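Local coordinates for pinoresinol-lariciresinol reductase (Thuja plicata, PDB 1QYD), which uses NADPH to reduce pinoresinol to lariciresinol, and lariciresinol on to secoisolariciresinol, in lignan biosynthesis, with preference for the (-)-enantiomers, at residues 117-122 with 269-274; 157-162 with 273-278; 121-126 with 283-288; 163-168 with 230-235; 82-87 with 97-102. One frame throughout, in Å; residues are numbered along the deposited sequence.

Contact 1 (117-122 with 269-274)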
# COMPACT_ATOMS: atom_id res chain seq x y z
N PHE A 117 1.99 16.59 9.43
CA PHE A 117 3.31 16.98 9.93
C PHE A 117 4.48 16.96 8.91
O PHE A 117 5.63 16.69 9.26
CB PHE A 117 3.63 16.10 11.18
CG PHE A 117 2.57 16.10 12.28
CD1 PHE A 117 1.66 15.04 12.36
CD2 PHE A 117 2.47 17.19 13.16
CE1 PHE A 117 0.65 15.07 13.31
CE2 PHE A 117 1.46 17.21 14.12
CZ PHE A 117 0.55 16.15 14.19
N GLY A 118 4.16 17.36 7.66
CA GLY A 118 5.07 17.37 6.53
C GLY A 118 4.68 18.34 5.42
O GLY A 118 4.16 19.43 5.65
N MET A 119 4.94 17.90 4.18
CA MET A 119 4.79 18.65 2.94
C MET A 119 3.50 19.32 2.46
O MET A 119 3.58 20.27 1.66
CB MET A 119 5.22 17.80 1.78
CG MET A 119 6.69 17.44 1.75
SD MET A 119 7.18 16.86 0.10
CE MET A 119 8.18 18.26 -0.30
N ASP A 120 2.34 18.82 2.89
CA ASP A 120 0.97 19.23 2.53
C ASP A 120 0.47 18.61 1.22
O ASP A 120 0.63 19.17 0.13
CB ASP A 120 0.82 20.77 2.43
CG ASP A 120 -0.61 21.29 2.27
OD1 ASP A 120 -0.85 22.46 2.55
OD2 ASP A 120 -1.50 20.57 1.86
N PRO A 121 -0.29 17.50 1.35
CA PRO A 121 -0.76 16.68 0.26
C PRO A 121 -1.54 17.31 -0.87
O PRO A 121 -1.30 16.96 -2.03
CB PRO A 121 -1.53 15.59 0.95
CG PRO A 121 -1.96 16.23 2.23
CD PRO A 121 -0.68 16.88 2.62
N ASP A 122 -2.47 18.21 -0.61
CA ASP A 122 -3.18 18.74 -1.76
C ASP A 122 -2.64 20.07 -2.26
O ASP A 122 -3.34 20.84 -2.93
CB ASP A 122 -4.67 18.82 -1.42
CG ASP A 122 -5.06 19.61 -0.21
OD1 ASP A 122 -6.06 19.24 0.39
OD2 ASP A 122 -4.41 20.60 0.13
N ARG A 269 14.03 9.47 -1.71
CA ARG A 269 14.49 10.25 -2.86
C ARG A 269 13.19 10.56 -3.59
O ARG A 269 12.35 9.67 -3.66
CB ARG A 269 15.46 9.40 -3.73
CG ARG A 269 16.83 9.17 -3.05
CD ARG A 269 17.89 8.46 -3.88
NE ARG A 269 19.04 8.12 -3.04
CZ ARG A 269 19.57 6.88 -2.96
NH1 ARG A 269 19.09 5.85 -3.67
NH2 ARG A 269 20.54 6.61 -2.09
N CYS A 270 12.92 11.76 -4.09
CA CYS A 270 11.66 12.20 -4.71
C CYS A 270 10.61 12.40 -3.66
O CYS A 270 9.53 11.82 -3.58
CB CYS A 270 11.06 11.24 -5.78
SG CYS A 270 10.31 9.66 -5.33
N HIS A 271 11.06 13.35 -2.86
CA HIS A 271 10.45 13.85 -1.64
C HIS A 271 11.60 14.76 -1.30
O HIS A 271 11.48 15.97 -1.33
CB HIS A 271 10.26 12.66 -0.70
CG HIS A 271 10.40 12.84 0.80
ND1 HIS A 271 11.11 12.04 1.57
CD2 HIS A 271 9.81 13.81 1.57
CE1 HIS A 271 10.97 12.50 2.79
NE2 HIS A 271 10.18 13.56 2.79
N LEU A 272 12.77 14.18 -1.10
CA LEU A 272 14.01 14.92 -0.94
C LEU A 272 14.29 15.66 -2.24
O LEU A 272 15.05 16.63 -2.28
CB LEU A 272 15.07 13.93 -0.64
CG LEU A 272 16.47 14.35 -0.37
CD1 LEU A 272 16.57 15.13 0.91
CD2 LEU A 272 17.28 13.08 -0.25
N TYR A 273 13.69 15.15 -3.31
CA TYR A 273 13.78 15.76 -4.61
C TYR A 273 12.62 16.72 -4.83
O TYR A 273 12.69 17.58 -5.69
CB TYR A 273 13.86 14.61 -5.64
CG TYR A 273 15.25 13.91 -5.66
CD1 TYR A 273 16.02 13.91 -6.84
CD2 TYR A 273 15.81 13.30 -4.52
CE1 TYR A 273 17.30 13.34 -6.88
CE2 TYR A 273 17.10 12.74 -4.55
CZ TYR A 273 17.84 12.76 -5.74
OH TYR A 273 19.12 12.23 -5.78
N GLN A 274 11.54 16.68 -4.04
CA GLN A 274 10.47 17.67 -4.12
C GLN A 274 10.84 18.82 -3.20
O GLN A 274 10.52 19.96 -3.51
CB GLN A 274 9.15 17.12 -3.63
CG GLN A 274 8.78 15.70 -4.06
CD GLN A 274 8.34 15.43 -5.49
OE1 GLN A 274 7.86 16.29 -6.25
NE2 GLN A 274 8.47 14.17 -5.88

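Contact 2 (157-162 with 273-278)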
# COMPACT_ATOMS: atom_id res chain seq x y z
N SER A 157 3.95 21.09 8.66
CA SER A 157 4.98 21.59 9.53
C SER A 157 6.42 21.51 9.02
O SER A 157 7.36 21.96 9.65
CB SER A 157 4.80 20.83 10.82
OG SER A 157 5.07 19.45 10.62
N ASN A 158 6.56 20.89 7.86
CA ASN A 158 7.78 20.76 7.05
C ASN A 158 8.89 19.81 7.50
O ASN A 158 8.62 18.63 7.77
CB ASN A 158 8.33 22.20 6.81
CG ASN A 158 7.34 23.09 6.05
OD1 ASN A 158 6.95 24.18 6.50
ND2 ASN A 158 6.88 22.61 4.89
N MET A 159 10.16 20.23 7.55
CA MET A 159 11.24 19.31 7.84
C MET A 159 11.57 19.35 9.30
O MET A 159 11.73 20.44 9.85
CB MET A 159 12.52 19.64 7.06
CG MET A 159 12.42 19.35 5.57
SD MET A 159 13.97 19.65 4.69
CE MET A 159 13.78 21.39 4.57
N PHE A 160 11.65 18.16 9.91
CA PHE A 160 12.06 18.12 11.30
C PHE A 160 13.57 18.24 11.21
O PHE A 160 14.22 17.60 10.40
CB PHE A 160 11.70 16.78 12.00
CG PHE A 160 10.25 16.30 11.94
CD1 PHE A 160 9.17 17.18 12.12
CD2 PHE A 160 10.00 14.95 11.67
CE1 PHE A 160 7.87 16.68 12.00
CE2 PHE A 160 8.70 14.47 11.55
CZ PHE A 160 7.63 15.33 11.72
N ALA A 161 14.15 19.12 12.01
CA ALA A 161 15.58 19.37 11.98
C ALA A 161 16.43 18.15 12.31
O ALA A 161 17.47 17.91 11.70
CB ALA A 161 15.80 20.49 12.93
N GLY A 162 16.00 17.28 13.22
CA GLY A 162 16.71 16.05 13.52
C GLY A 162 16.49 14.94 12.51
O GLY A 162 16.65 13.77 12.81
N TYR A 273 13.69 15.15 -3.31
CA TYR A 273 13.78 15.76 -4.61
C TYR A 273 12.62 16.72 -4.83
O TYR A 273 12.69 17.58 -5.69
CB TYR A 273 13.86 14.61 -5.64
CG TYR A 273 15.25 13.91 -5.66
CD1 TYR A 273 16.02 13.91 -6.84
CD2 TYR A 273 15.81 13.30 -4.52
CE1 TYR A 273 17.30 13.34 -6.88
CE2 TYR A 273 17.10 12.74 -4.55
CZ TYR A 273 17.84 12.76 -5.74
OH TYR A 273 19.12 12.23 -5.78
N GLN A 274 11.54 16.68 -4.04
CA GLN A 274 10.47 17.67 -4.12
C GLN A 274 10.84 18.82 -3.20
O GLN A 274 10.52 19.96 -3.51
CB GLN A 274 9.15 17.12 -3.63
CG GLN A 274 8.78 15.70 -4.06
CD GLN A 274 8.34 15.43 -5.49
OE1 GLN A 274 7.86 16.29 -6.25
NE2 GLN A 274 8.47 14.17 -5.88
N ILE A 275 11.48 18.56 -2.04
CA ILE A 275 12.06 19.54 -1.10
C ILE A 275 13.18 20.43 -1.73
O ILE A 275 13.11 21.67 -1.76
CB ILE A 275 12.65 18.79 0.14
CG1 ILE A 275 11.61 18.07 0.92
CG2 ILE A 275 13.23 19.77 1.14
CD1 ILE A 275 12.24 17.22 2.04
N PHE A 276 14.27 19.82 -2.25
CA PHE A 276 15.43 20.56 -2.76
C PHE A 276 15.62 20.44 -4.29
O PHE A 276 16.69 20.01 -4.73
CB PHE A 276 16.74 20.07 -2.04
CG PHE A 276 16.75 19.91 -0.52
CD1 PHE A 276 16.86 21.01 0.31
CD2 PHE A 276 16.66 18.63 0.05
CE1 PHE A 276 16.87 20.85 1.70
CE2 PHE A 276 16.66 18.45 1.44
CZ PHE A 276 16.77 19.57 2.27
N PHE A 277 14.60 20.78 -5.12
CA PHE A 277 14.64 20.83 -6.58
C PHE A 277 13.44 21.51 -7.22
O PHE A 277 13.62 22.33 -8.13
CB PHE A 277 14.68 19.48 -7.27
CG PHE A 277 16.04 18.86 -7.42
CD1 PHE A 277 16.31 17.62 -6.80
CD2 PHE A 277 17.04 19.52 -8.14
CE1 PHE A 277 17.57 17.05 -6.90
CE2 PHE A 277 18.31 18.94 -8.23
CZ PHE A 277 18.57 17.71 -7.62
N ARG A 278 12.21 21.06 -6.84
CA ARG A 278 10.94 21.64 -7.27
C ARG A 278 10.44 22.55 -6.14
O ARG A 278 9.46 23.28 -6.28
CB ARG A 278 9.87 20.56 -7.56
CG ARG A 278 9.68 20.10 -9.03
CD ARG A 278 10.91 19.47 -9.73
NE ARG A 278 11.46 18.33 -9.01
CZ ARG A 278 12.22 17.34 -9.52
NH1 ARG A 278 12.59 17.27 -10.80
NH2 ARG A 278 12.61 16.37 -8.67

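Contact 3 (121-126 with 283-288)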
# COMPACT_ATOMS: atom_id res chain seq x y z
N PRO A 121 -0.29 17.50 1.35
CA PRO A 121 -0.76 16.68 0.26
C PRO A 121 -1.54 17.31 -0.87
O PRO A 121 -1.30 16.96 -2.03
CB PRO A 121 -1.53 15.59 0.95
CG PRO A 121 -1.96 16.23 2.23
CD PRO A 121 -0.68 16.88 2.62
N ASP A 122 -2.47 18.21 -0.61
CA ASP A 122 -3.18 18.74 -1.76
C ASP A 122 -2.64 20.07 -2.26
O ASP A 122 -3.34 20.84 -2.93
CB ASP A 122 -4.67 18.82 -1.42
CG ASP A 122 -5.06 19.61 -0.21
OD1 ASP A 122 -6.06 19.24 0.39
OD2 ASP A 122 -4.41 20.60 0.13
N ILE A 123 -1.37 20.33 -1.88
CA ILE A 123 -0.60 21.43 -2.46
C ILE A 123 0.17 20.65 -3.51
O ILE A 123 1.23 20.04 -3.35
CB ILE A 123 0.34 22.12 -1.43
CG1 ILE A 123 -0.42 23.31 -0.83
CG2 ILE A 123 1.65 22.64 -2.06
CD1 ILE A 123 -0.76 24.51 -1.75
N MET A 124 -0.65 20.67 -4.58
CA MET A 124 -0.47 20.04 -5.86
C MET A 124 -0.13 18.55 -5.82
O MET A 124 -0.88 17.69 -6.29
CB MET A 124 0.63 20.77 -6.67
CG MET A 124 0.43 22.19 -7.14
SD MET A 124 -1.13 22.36 -8.05
CE MET A 124 -2.05 23.38 -6.93
N GLU A 125 1.04 18.32 -5.19
CA GLU A 125 1.83 17.12 -5.21
C GLU A 125 1.58 16.21 -6.44
O GLU A 125 0.85 15.20 -6.51
CB GLU A 125 1.65 16.42 -3.86
CG GLU A 125 2.06 17.24 -2.62
CD GLU A 125 3.46 17.86 -2.39
OE1 GLU A 125 4.42 17.62 -3.12
OE2 GLU A 125 3.59 18.60 -1.42
N HIS A 126 2.15 16.94 -7.41
CA HIS A 126 2.48 16.78 -8.84
C HIS A 126 3.71 15.88 -8.98
O HIS A 126 4.30 15.75 -10.05
CB HIS A 126 2.81 18.16 -9.40
CG HIS A 126 3.69 18.91 -8.37
ND1 HIS A 126 3.23 19.67 -7.38
CD2 HIS A 126 5.05 18.83 -8.21
CE1 HIS A 126 4.24 20.02 -6.64
NE2 HIS A 126 5.34 19.52 -7.13
N ASN A 283 7.71 27.29 -2.12
CA ASN A 283 7.34 27.78 -3.44
C ASN A 283 5.86 28.13 -3.64
O ASN A 283 5.31 27.99 -4.75
CB ASN A 283 7.76 26.75 -4.50
CG ASN A 283 6.92 25.46 -4.68
OD1 ASN A 283 6.14 25.06 -3.82
ND2 ASN A 283 7.05 24.75 -5.80
N PHE A 284 5.14 28.58 -2.59
CA PHE A 284 3.73 28.93 -2.74
C PHE A 284 3.22 29.83 -1.64
O PHE A 284 3.75 30.01 -0.54
CB PHE A 284 2.84 27.66 -2.80
CG PHE A 284 2.99 26.79 -1.57
CD1 PHE A 284 3.92 25.77 -1.58
CD2 PHE A 284 2.26 27.09 -0.42
CE1 PHE A 284 4.13 25.03 -0.42
CE2 PHE A 284 2.48 26.35 0.73
CZ PHE A 284 3.41 25.32 0.74
N GLU A 285 2.03 30.27 -2.02
CA GLU A 285 1.19 31.18 -1.30
C GLU A 285 0.60 30.60 -0.06
O GLU A 285 0.44 29.38 0.02
CB GLU A 285 0.06 31.64 -2.23
CG GLU A 285 -0.46 30.64 -3.30
CD GLU A 285 -1.13 29.35 -2.82
OE1 GLU A 285 -1.03 28.33 -3.51
OE2 GLU A 285 -1.78 29.37 -1.77
N ILE A 286 0.28 31.41 0.94
CA ILE A 286 -0.49 30.83 2.01
C ILE A 286 -1.88 31.25 1.59
O ILE A 286 -2.59 30.39 1.04
CB ILE A 286 -0.05 31.37 3.42
CG1 ILE A 286 1.19 30.57 3.78
CG2 ILE A 286 -1.08 31.17 4.55
CD1 ILE A 286 1.82 30.87 5.13
N GLY A 287 -2.24 32.54 1.76
CA GLY A 287 -3.58 33.05 1.46
C GLY A 287 -4.71 32.26 2.12
O GLY A 287 -4.49 31.56 3.11
N PRO A 288 -5.90 32.24 1.53
CA PRO A 288 -7.22 32.19 2.21
C PRO A 288 -7.71 31.06 3.17
O PRO A 288 -8.33 31.38 4.19
CB PRO A 288 -8.19 32.37 1.07
CG PRO A 288 -7.35 32.69 -0.13
CD PRO A 288 -6.04 31.99 0.11

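Contact 4 (163-168 with 230-235)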
# COMPACT_ATOMS: atom_id res chain seq x y z
N TYR A 163 16.11 15.29 11.30
CA TYR A 163 15.91 14.33 10.24
C TYR A 163 16.59 14.85 8.99
O TYR A 163 17.01 14.06 8.15
CB TYR A 163 14.44 14.15 9.94
CG TYR A 163 13.95 12.77 10.31
CD1 TYR A 163 14.32 11.67 9.54
CD2 TYR A 163 13.16 12.61 11.44
CE1 TYR A 163 13.90 10.40 9.92
CE2 TYR A 163 12.72 11.34 11.83
CZ TYR A 163 13.10 10.26 11.06
OH TYR A 163 12.68 9.02 11.43
N PHE A 164 16.66 16.18 8.83
CA PHE A 164 17.28 16.76 7.65
C PHE A 164 18.48 17.64 8.00
O PHE A 164 19.38 17.74 7.18
CB PHE A 164 16.21 17.54 6.82
CG PHE A 164 15.25 16.58 6.10
CD1 PHE A 164 13.98 16.32 6.63
CD2 PHE A 164 15.69 15.87 4.98
CE1 PHE A 164 13.15 15.35 6.05
CE2 PHE A 164 14.87 14.91 4.41
CZ PHE A 164 13.60 14.65 4.95
N ALA A 165 18.56 18.27 9.16
CA ALA A 165 19.74 19.06 9.53
C ALA A 165 20.77 18.30 10.34
O ALA A 165 21.88 18.75 10.64
CB ALA A 165 19.38 20.25 10.39
N GLY A 166 20.31 17.12 10.78
CA GLY A 166 21.12 16.16 11.49
C GLY A 166 22.05 15.58 10.47
O GLY A 166 23.24 15.82 10.51
N SER A 167 21.41 14.94 9.49
CA SER A 167 22.05 14.37 8.34
C SER A 167 22.68 15.39 7.38
O SER A 167 23.58 15.01 6.62
CB SER A 167 21.03 13.56 7.58
OG SER A 167 19.91 14.42 7.36
N LEU A 168 22.19 16.65 7.43
CA LEU A 168 22.45 17.78 6.52
C LEU A 168 21.81 17.55 5.14
O LEU A 168 22.00 18.31 4.20
CB LEU A 168 23.97 18.02 6.39
CG LEU A 168 24.58 19.37 6.80
CD1 LEU A 168 23.91 19.93 8.02
CD2 LEU A 168 26.06 19.17 7.08
N LYS A 230 22.41 24.60 1.35
CA LYS A 230 23.73 25.16 1.47
C LYS A 230 23.77 26.06 2.70
O LYS A 230 24.74 26.00 3.45
CB LYS A 230 23.94 25.89 0.15
CG LYS A 230 25.23 26.52 -0.35
CD LYS A 230 24.88 27.15 -1.72
CE LYS A 230 26.02 27.98 -2.38
NZ LYS A 230 25.58 28.85 -3.47
N GLU A 231 22.77 26.88 3.00
CA GLU A 231 22.84 27.69 4.19
C GLU A 231 22.76 26.96 5.49
O GLU A 231 23.15 27.57 6.48
CB GLU A 231 21.76 28.69 4.29
CG GLU A 231 21.74 29.70 3.18
CD GLU A 231 20.49 30.53 3.36
OE1 GLU A 231 19.42 30.09 2.94
OE2 GLU A 231 20.60 31.60 3.97
N VAL A 232 22.20 25.74 5.54
CA VAL A 232 22.22 24.90 6.75
C VAL A 232 23.58 24.19 6.85
O VAL A 232 24.09 23.95 7.94
CB VAL A 232 21.05 23.84 6.73
CG1 VAL A 232 21.14 22.74 7.83
CG2 VAL A 232 19.78 24.66 6.92
N ILE A 233 24.20 23.88 5.69
CA ILE A 233 25.54 23.35 5.66
C ILE A 233 26.41 24.43 6.22
O ILE A 233 27.33 24.11 6.95
CB ILE A 233 26.03 23.05 4.27
CG1 ILE A 233 25.10 22.05 3.59
CG2 ILE A 233 27.43 22.49 4.39
CD1 ILE A 233 25.48 21.39 2.24
N GLN A 234 26.09 25.70 5.92
CA GLN A 234 26.87 26.84 6.39
C GLN A 234 26.82 27.18 7.85
O GLN A 234 27.79 27.79 8.34
CB GLN A 234 26.47 28.06 5.63
CG GLN A 234 27.22 28.13 4.31
CD GLN A 234 26.78 29.33 3.49
OE1 GLN A 234 26.65 29.24 2.26
NE2 GLN A 234 26.53 30.48 4.13
N ILE A 235 25.73 26.83 8.54
CA ILE A 235 25.63 26.97 9.99
C ILE A 235 26.50 25.87 10.61
O ILE A 235 27.06 26.08 11.68
CB ILE A 235 24.15 26.82 10.42
CG1 ILE A 235 23.34 28.00 9.87
CG2 ILE A 235 24.05 26.75 11.94
CD1 ILE A 235 21.80 27.83 9.80

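Contact 5 (82-87 with 97-102)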
# COMPACT_ATOMS: atom_id res chain seq x y z
N SER A 82 -4.15 12.63 15.62
CA SER A 82 -3.51 11.43 15.14
C SER A 82 -2.08 11.64 14.66
O SER A 82 -1.84 12.40 13.72
CB SER A 82 -4.33 10.87 14.02
OG SER A 82 -3.60 9.93 13.23
N ALA A 83 -1.09 10.95 15.24
CA ALA A 83 0.30 11.02 14.77
C ALA A 83 0.73 9.65 14.27
O ALA A 83 1.88 9.22 14.39
CB ALA A 83 1.22 11.44 15.90
N LEU A 84 -0.26 8.95 13.70
CA LEU A 84 -0.14 7.59 13.17
C LEU A 84 0.70 7.48 11.92
O LEU A 84 0.22 7.84 10.84
CB LEU A 84 -1.57 7.02 12.88
CG LEU A 84 -2.24 6.29 14.06
CD1 LEU A 84 -3.71 5.93 13.84
CD2 LEU A 84 -1.41 5.03 14.26
N ALA A 85 1.95 6.99 12.03
CA ALA A 85 2.84 6.80 10.87
C ALA A 85 4.04 5.87 11.06
O ALA A 85 4.60 5.73 12.15
CB ALA A 85 3.42 8.14 10.40
N GLY A 86 4.50 5.27 9.96
CA GLY A 86 5.61 4.32 10.04
C GLY A 86 6.35 4.14 8.73
O GLY A 86 6.86 5.12 8.18
N GLY A 87 6.36 2.90 8.21
CA GLY A 87 7.10 2.52 7.00
C GLY A 87 6.75 3.28 5.74
O GLY A 87 6.89 4.50 5.62
N LEU A 97 -8.95 6.21 8.68
CA LEU A 97 -10.29 6.25 8.08
C LEU A 97 -11.33 5.71 9.04
O LEU A 97 -12.36 6.35 9.27
CB LEU A 97 -10.23 5.46 6.76
CG LEU A 97 -9.50 6.25 5.62
CD1 LEU A 97 -9.17 5.36 4.46
CD2 LEU A 97 -10.40 7.33 5.06
N LYS A 98 -10.99 4.58 9.68
CA LYS A 98 -11.66 3.97 10.82
C LYS A 98 -11.83 5.00 11.92
O LYS A 98 -12.93 5.16 12.42
CB LYS A 98 -10.85 2.83 11.43
CG LYS A 98 -10.30 1.77 10.49
CD LYS A 98 -9.77 0.64 11.34
CE LYS A 98 -9.58 -0.61 10.48
NZ LYS A 98 -8.44 -0.49 9.59
N LEU A 99 -10.77 5.70 12.31
CA LEU A 99 -10.90 6.81 13.25
C LEU A 99 -11.78 7.98 12.78
O LEU A 99 -12.34 8.69 13.61
CB LEU A 99 -9.46 7.23 13.56
CG LEU A 99 -8.98 8.30 14.54
CD1 LEU A 99 -9.62 8.23 15.90
CD2 LEU A 99 -7.50 8.06 14.68
N VAL A 100 -12.00 8.22 11.47
CA VAL A 100 -12.89 9.27 10.93
C VAL A 100 -14.37 8.85 10.96
O VAL A 100 -15.29 9.63 11.22
CB VAL A 100 -12.46 9.61 9.46
CG1 VAL A 100 -13.39 10.67 8.87
CG2 VAL A 100 -11.05 10.17 9.45
N GLU A 101 -14.53 7.56 10.65
CA GLU A 101 -15.76 6.81 10.78
C GLU A 101 -16.17 6.84 12.25
O GLU A 101 -17.34 7.06 12.55
CB GLU A 101 -15.53 5.36 10.34
CG GLU A 101 -15.78 4.97 8.87
CD GLU A 101 -14.90 5.48 7.71
OE1 GLU A 101 -14.57 6.68 7.64
OE2 GLU A 101 -14.56 4.66 6.84
N ALA A 102 -15.26 6.65 13.22
CA ALA A 102 -15.57 6.71 14.64
C ALA A 102 -15.82 8.12 15.18
O ALA A 102 -16.47 8.29 16.21
CB ALA A 102 -14.43 6.11 15.42

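Contact 1 (117-122 with 269-274)
Met119 spans the gap between the loop 117-122 and the start of helix 272-275, and its sulfur and terminal methyl make all the contacts with the other segment. The methyl CE rests on CB of Gln274 at 3.7 Å, the two side chains running at about a right angle to each other, and it also lies 4.1 Å from the carbonyl O of His271. The sulfur meets the imidazole from its rim: SD is 5.4 Å from the ring centroid of His271 and close to the ring plane, 89° off the normal, with CD2 of His271 the nearest side-chain atom. This is a sulfur-aromatic contact at the edge, not over a face. The side chain runs out extended from CB, then turns at chi3 (111°), which folds CE round onto Gln274 while SD stays level with the imidazole. An unbranched, flexible methionine suits a site where one chain must satisfy two neighbours of different shape.

In the next shell, His271 is the N-cap of the helix, and its O accepts the backbone N-H of Gln274 at 2.8 Å, so the carbonyl beside CE is already engaged. Its ND1 makes a weak hydrogen bond to Val268 O. His271 is inferred to bind substrate, and the side chain of Met119 is about 7 Å from that of Lys138, the presumed proton acceptor; the contact therefore probably borders the active site. Phe135 of helix 133-147 packs on Met119, and so does Leu281, placing the contact between that helix and helix 272-275.

Contact 2 (157-162 with 273-278)
The Phe276 ring receives Ile275 CG2 on one face, 3.5 Å above the plane and over the ring centre, while the sulfur of Met159 comes up to it obliquely. SD of Met159 is 4.7 Å from the centroid of the Phe276 ring and 53° off its normal, a Met-aromatic contact in which CZ is the ring atom touched. Further along, the Phe277 ring has Tyr273 CA in plane at its edge, and CB of Phe277 lies on one face of the Arg278 guanidinium. That group folds back so that NH2 of Arg278 donates to the carbonyl O of Tyr273 at 3.2 Å, from above the carbonyl plane and with a bent N-H...O angle of 142°.

Met159 also grips Ile275, with SD 3.6 Å from CG2 of Ile275. The bend at chi3 (-80°) carries CE past that CG2, while SD and CG lie nearer CD1 of the isoleucine, so one polarisable sulfur serves both an aliphatic branch and a ring. Shortening Met159 to an alanine removes SD and CE, which would probably open a gap beside Ile275 CG2 and leave the Phe276 ring without its sulfur partner.

Met159 belongs to the short strand 159-160, bonded through its backbone to Val195 of the neighbouring parallel strand 191-195, and Trp194 and Leu281 touch its side chain. The contact thus packs the end of helix 272-275 against the edge of this mixed sheet.

Contact 3 (121-126 with 283-288)
Ile123, at the centre of an inverse gamma turn, lays its CG2 methyl on a face of the Phe284 ring and so joins two irregular loops. Pro121 comes first, its carbonyl O taking a hydrogen bond from Arg139 NE of helix 133-147, and the carboxylate of Asp122 follows with salt bridges to Arg142 and Arg143 of the same helix. The backbone O of Asp122 closes the turn through a weak bond from Met124 N at 3.2 Å.

Ile123 then stands out toward the other loop. Its CG2 is 4.1 Å from the centroid of the Phe284 ring and only 23° off the normal, a CH-pi contact displaced somewhat toward the rim, with CE1 of Phe284 the nearest ring atom. The second branch lies over the same face, toward its other flank, CD1 of Ile123 approaching CD2 of Phe284 at 4.2 Å. A beta-branched residue suits this contact, since two methyl-ended arms can lie on one flat surface. Tyr219 of strand 217-219 touches Ile123 as well as Phe284, and Arg221 makes a cation-pi contact with the phenylalanine.

Met124 is the last residue of the turn, and its CB lies in plane at the edge of the His126 imidazole. At the outer margin, CD1 of Ile123 comes within 4.2 Å of Glu285 OE1, a methyl against a carboxylate oxygen.

Contact 4 (163-168 with 230-235)
Just ahead of Leu168, which packs on Val232 and Ile233, the hydroxyl of Ser167 is held by two backbone groups. Its OG donates to the carbonyl O of Tyr163 at 3.0 Å, from 46° above the carbonyl plane, and it is also hydrogen-bonded to Ala169 N. A small hydroxyl fits well here, because it can turn back and tie Ser167 to the backbone four residues earlier. Leu168 then takes a positive phi of 70°, a left-handed backbone conformation that turns the chain beside helix 229-241.

The side chains that meet are all aliphatic. Val232 points at the other segment, and its CG1 lies 4.0 Å from both Ala165 CB and Leu168 CD1. That branch stands opposite the backbone N (chi1 169°), which carries it out to the two partners. Leu168 and Val232 run past each other in opposite senses, so that CD1 of the leucine also comes to the carbonyl O of Val232 at 4.0 Å, while its CG rests 4.2 Å from CG1 of Ile233. CA of Ala165 is 6.9 Å from CA of Val232, a close spacing that alanine's short side chain suits; between Leu168 and Ile233 the CA distance is 6.4 Å.

Trp194 of strand 191-195 touches Ala165 and Val232, and Met305 of helix 305-309 also packs on Ala165. With no hydrogen bond crossing between the segments, the contact depends on fit and on the burial of methyl groups, whereas the polar bonds lie within a segment or run to residues outside the pair.

Contact 5 (82-87 with 97-102)
Both leucines are drawn out straight toward each other: Leu99 has CG opposite its backbone N (chi1 -176°), with CD2 extended away from the helix, and Leu84 has CD1 anti to CA (chi2 171°). The two methyls approach loosely, Leu84 CD1 to Leu99 CD2 at 4.4 Å. The same CD2 of Leu99 lies 4.3 Å from CB of Ser82, so a single methyl of the helix touches both Ser82 and Leu84. Serine's short side chain allows that methyl near its CB.

The setting is the parallel sheet of a Rossmann-type NADP-binding fold. Strand 79-82 ends at Ser82, helix 96-105 follows, and the chain returns in parallel strand 111-113, a beta-alpha-beta crossover in which Leu99 faces the sheet. Val10 of strand 7-10 touches Ser82, Leu84 and Leu99 alike, and Leu74 of helix 67-74 packs on Leu99. The side chain of Leu84 is about 4 Å from Gly11 and about 5 Å from the side chain of Arg36, both inferred to bind NADP. Lys98 of the same helix as Leu99 packs on Lys266 of the second subunit.

Overall arrangement
Contact 5 comes first along the chain, closing before the others open, and belongs to the parallel nucleotide-binding sheet. Contact 4 is nested inside the loops closed by contacts 1, 2 and 3, and contact 2 inside that of contact 3. Contacts 1 and 2 share helix 272-275, with centres about 7 Å apart. Phe164 of helix 161-164 links contact 4 to contacts 1 and 2. Contacts 4 and 5 lie on opposite sides of the chain's centre, their centres about 31 Å apart. Contacts 1 and 3 tie the loop after strand 111-113 to the later part of the chain, and contact 2 joins strand 159-160 to helix 272-275, near His271, which is inferred to bind substrate.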